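Local coordinates for Co-chaperone DjlA N-terminal domain-containing protein (Porphyromonas gingivalis, PDB 2H5N) that is of unknown function but binds magnesium and has an all-helical TerB-like fold, probably related to the N-terminal domain of co-chaperone DjlA, at residues M48-L53 with K84-S89. Numbering follows the deposited sequence.
Sequences MRFGIL and KKYVAS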
loop_
_atom_site.group_PDB
_atom_site.type_symbol
_atom_site.label_atom_id
_atom_site.label_comp_id
_atom_site.label_asym_id
_atom_site.label_seq_id
_atom_site.Cartn_x
_atom_site.Cartn_y
_atom_site.Cartn_z
ATOM N N MET A 48 17.499 11.214 -9.385
ATOM C CA MET A 48 18.107 12.374 -9.994
ATOM C C MET A 48 19.238 12.006 -10.965
ATOM O O MET A 48 19.480 12.733 -11.934
ATOM C CB MET A 48 18.642 13.258 -8.899
ATOM C CG MET A 48 17.603 13.465 -7.858
ATOM S SD MET A 48 17.087 15.125 -8.068
ATOM C CE MET A 48 18.329 15.830 -6.994
ATOM N N ARG A 49 19.898 10.871 -10.734
ATOM C CA ARG A 49 21.004 10.460 -11.608
ATOM C C ARG A 49 20.508 10.168 -13.007
ATOM O O ARG A 49 21.302 10.024 -13.928
ATOM C CB ARG A 49 21.727 9.246 -11.060
ATOM C CG ARG A 49 22.381 9.496 -9.730
ATOM C CD ARG A 49 23.831 9.391 -9.863
ATOM N NE ARG A 49 24.483 9.631 -8.587
ATOM C CZ ARG A 49 25.789 9.820 -8.454
ATOM N NH1 ARG A 49 26.296 10.035 -7.248
ATOM N NH2 ARG A 49 26.583 9.799 -9.524
ATOM N N PHE A 50 19.191 10.110 -13.157
ATOM C CA PHE A 50 18.543 9.884 -14.464
ATOM C C PHE A 50 18.409 11.141 -15.308
ATOM O O PHE A 50 17.906 11.085 -16.440
ATOM C CB PHE A 50 17.198 9.191 -14.291
ATOM C CG PHE A 50 17.325 7.723 -14.009
ATOM C CD1 PHE A 50 17.465 6.820 -15.046
ATOM C CD2 PHE A 50 17.324 7.247 -12.703
ATOM C CE1 PHE A 50 17.566 5.449 -14.793
ATOM C CE2 PHE A 50 17.444 5.895 -12.431
ATOM C CZ PHE A 50 17.575 4.987 -13.473
ATOM N N GLY A 51 18.823 12.267 -14.731
ATOM C CA GLY A 51 19.054 13.484 -15.472
ATOM C C GLY A 51 17.982 14.527 -15.361
ATOM O O GLY A 51 17.740 15.279 -16.300
ATOM N N ILE A 52 17.329 14.575 -14.212
ATOM C CA ILE A 52 16.300 15.599 -13.970
ATOM C C ILE A 52 16.713 16.557 -12.859
ATOM O O ILE A 52 17.538 16.210 -12.013
ATOM C CB ILE A 52 14.925 15.009 -13.589
ATOM C CG1 ILE A 52 15.017 14.188 -12.286
ATOM C CG2 ILE A 52 14.312 14.299 -14.767
ATOM C CD1 ILE A 52 15.097 12.666 -12.493
ATOM N N LEU A 53 16.091 17.733 -12.857
ATOM C CA LEU A 53 16.227 18.706 -11.775
ATOM C C LEU A 53 15.288 18.393 -10.598
ATOM O O LEU A 53 14.191 17.857 -10.797
ATOM C CB LEU A 53 15.994 20.115 -12.317
ATOM C CG LEU A 53 17.231 20.943 -12.676
ATOM C CD1 LEU A 53 17.349 22.187 -11.762
ATOM C CD2 LEU A 53 18.540 20.115 -12.673
ATOM N N LYS A 84 18.499 -0.422 -19.830
ATOM C CA LYS A 84 18.052 -1.492 -18.945
ATOM C C LYS A 84 19.027 -1.777 -17.787
ATOM O O LYS A 84 18.598 -1.995 -16.652
ATOM C CB LYS A 84 17.790 -2.792 -19.738
ATOM C CG LYS A 84 16.492 -2.777 -20.463
ATOM C CD LYS A 84 16.240 -4.104 -21.176
ATOM C CE LYS A 84 14.864 -4.100 -21.792
ATOM N NZ LYS A 84 14.308 -5.510 -22.049
ATOM N N LYS A 85 20.319 -1.804 -18.093
ATOM C CA LYS A 85 21.365 -2.046 -17.110
ATOM C C LYS A 85 21.375 -0.967 -16.016
ATOM O O LYS A 85 21.529 -1.247 -14.818
ATOM C CB LYS A 85 22.733 -2.133 -17.822
ATOM C CG LYS A 85 23.936 -2.045 -16.913
ATOM C CD LYS A 85 25.240 -2.131 -17.688
ATOM C CE LYS A 85 26.422 -2.156 -16.746
ATOM N NZ LYS A 85 27.061 -0.814 -16.555
ATOM N N TYR A 86 21.198 0.272 -16.450
ATOM C CA TYR A 86 21.145 1.400 -15.562
ATOM C C TYR A 86 19.874 1.325 -14.690
ATOM O O TYR A 86 19.928 1.506 -13.463
ATOM C CB TYR A 86 21.116 2.650 -16.413
ATOM C CG TYR A 86 21.609 3.851 -15.679
ATOM C CD1 TYR A 86 20.711 4.808 -15.198
ATOM C CD2 TYR A 86 22.979 4.034 -15.440
ATOM C CE1 TYR A 86 21.142 5.907 -14.501
ATOM C CE2 TYR A 86 23.427 5.163 -14.740
ATOM C CZ TYR A 86 22.497 6.087 -14.287
ATOM O OH TYR A 86 22.909 7.214 -13.613
ATOM N N VAL A 87 18.733 1.009 -15.301
ATOM C CA VAL A 87 17.507 0.829 -14.497
ATOM C C VAL A 87 17.646 -0.300 -13.492
ATOM O O VAL A 87 17.225 -0.140 -12.329
ATOM C CB VAL A 87 16.235 0.627 -15.345
ATOM C CG1 VAL A 87 15.006 0.464 -14.435
ATOM C CG2 VAL A 87 16.022 1.821 -16.265
ATOM N N ALA A 88 18.195 -1.450 -13.917
ATOM C CA ALA A 88 18.459 -2.555 -12.965
ATOM C C ALA A 88 19.420 -2.146 -11.834
ATOM O O ALA A 88 19.272 -2.578 -10.686
ATOM C CB ALA A 88 19.001 -3.809 -13.688
ATOM N N SER A 89 20.417 -1.327 -12.157
ATOM C CA SER A 89 21.421 -0.946 -11.154
ATOM C C SER A 89 20.745 -0.105 -10.105
ATOM O O SER A 89 20.957 -0.309 -8.920
ATOM C CB SER A 89 22.645 -0.237 -11.779
ATOM O OG SER A 89 23.174 -1.041 -12.822
#
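Arg49 meets Tyr86 through its backbone carbonyl and its CB, while its guanidinium end leads away from helix 81-94. The phenol donates the one hydrogen bond between the segments, Tyr86 OH to Arg49 O at 3.3 Å. Its geometry is loose: the hydroxyl sits 62° above the carbonyl plane, off either lone pair. Arg49 CB lies 3.5 Å from Tyr86 OH, so the hydroxyl rests against both the carbonyl and the root of the side chain.

Phe50 supplies the main apolar contact. With CG beside its own backbone N and anti to the carbonyl carbon, its ring is carried in toward the helix. Tyr86 has the other setting, CG anti to its backbone N (chi1 -157°), and the two side chains slide past each other in opposite directions, which brings the phenol OH to the Arg49 carbonyl. The rings form a T-shaped pair: the planes stand at 85° with centroids 5.0 Å apart, and the CD1-CE1 edge of Tyr86 is directed at one face of Phe50, displaced toward its rim. The closest approach, Phe50 CE1 to Tyr86 CD1, is a tight 3.2 Å. Val87 CG2 adds a looser contact, 4.2 Å from Phe50 CE1. Phe13 and Tyr90 make further edge-to-face pairs with Phe50, and Leu18 and Ile21 of helix 15-30 also pack on it, placing the ring within an aromatic and aliphatic cluster.

This is partly buried packing between a helix-helix loop and a neighbouring helix in an all-helical TerB-family domain, away from the magnesium site: the loop joining helices 37-47 and 54-64 packs on helix 81-94 mainly through a T-shaped aromatic pair, with the long, off-axis tyrosine-to-carbonyl bond as an addition.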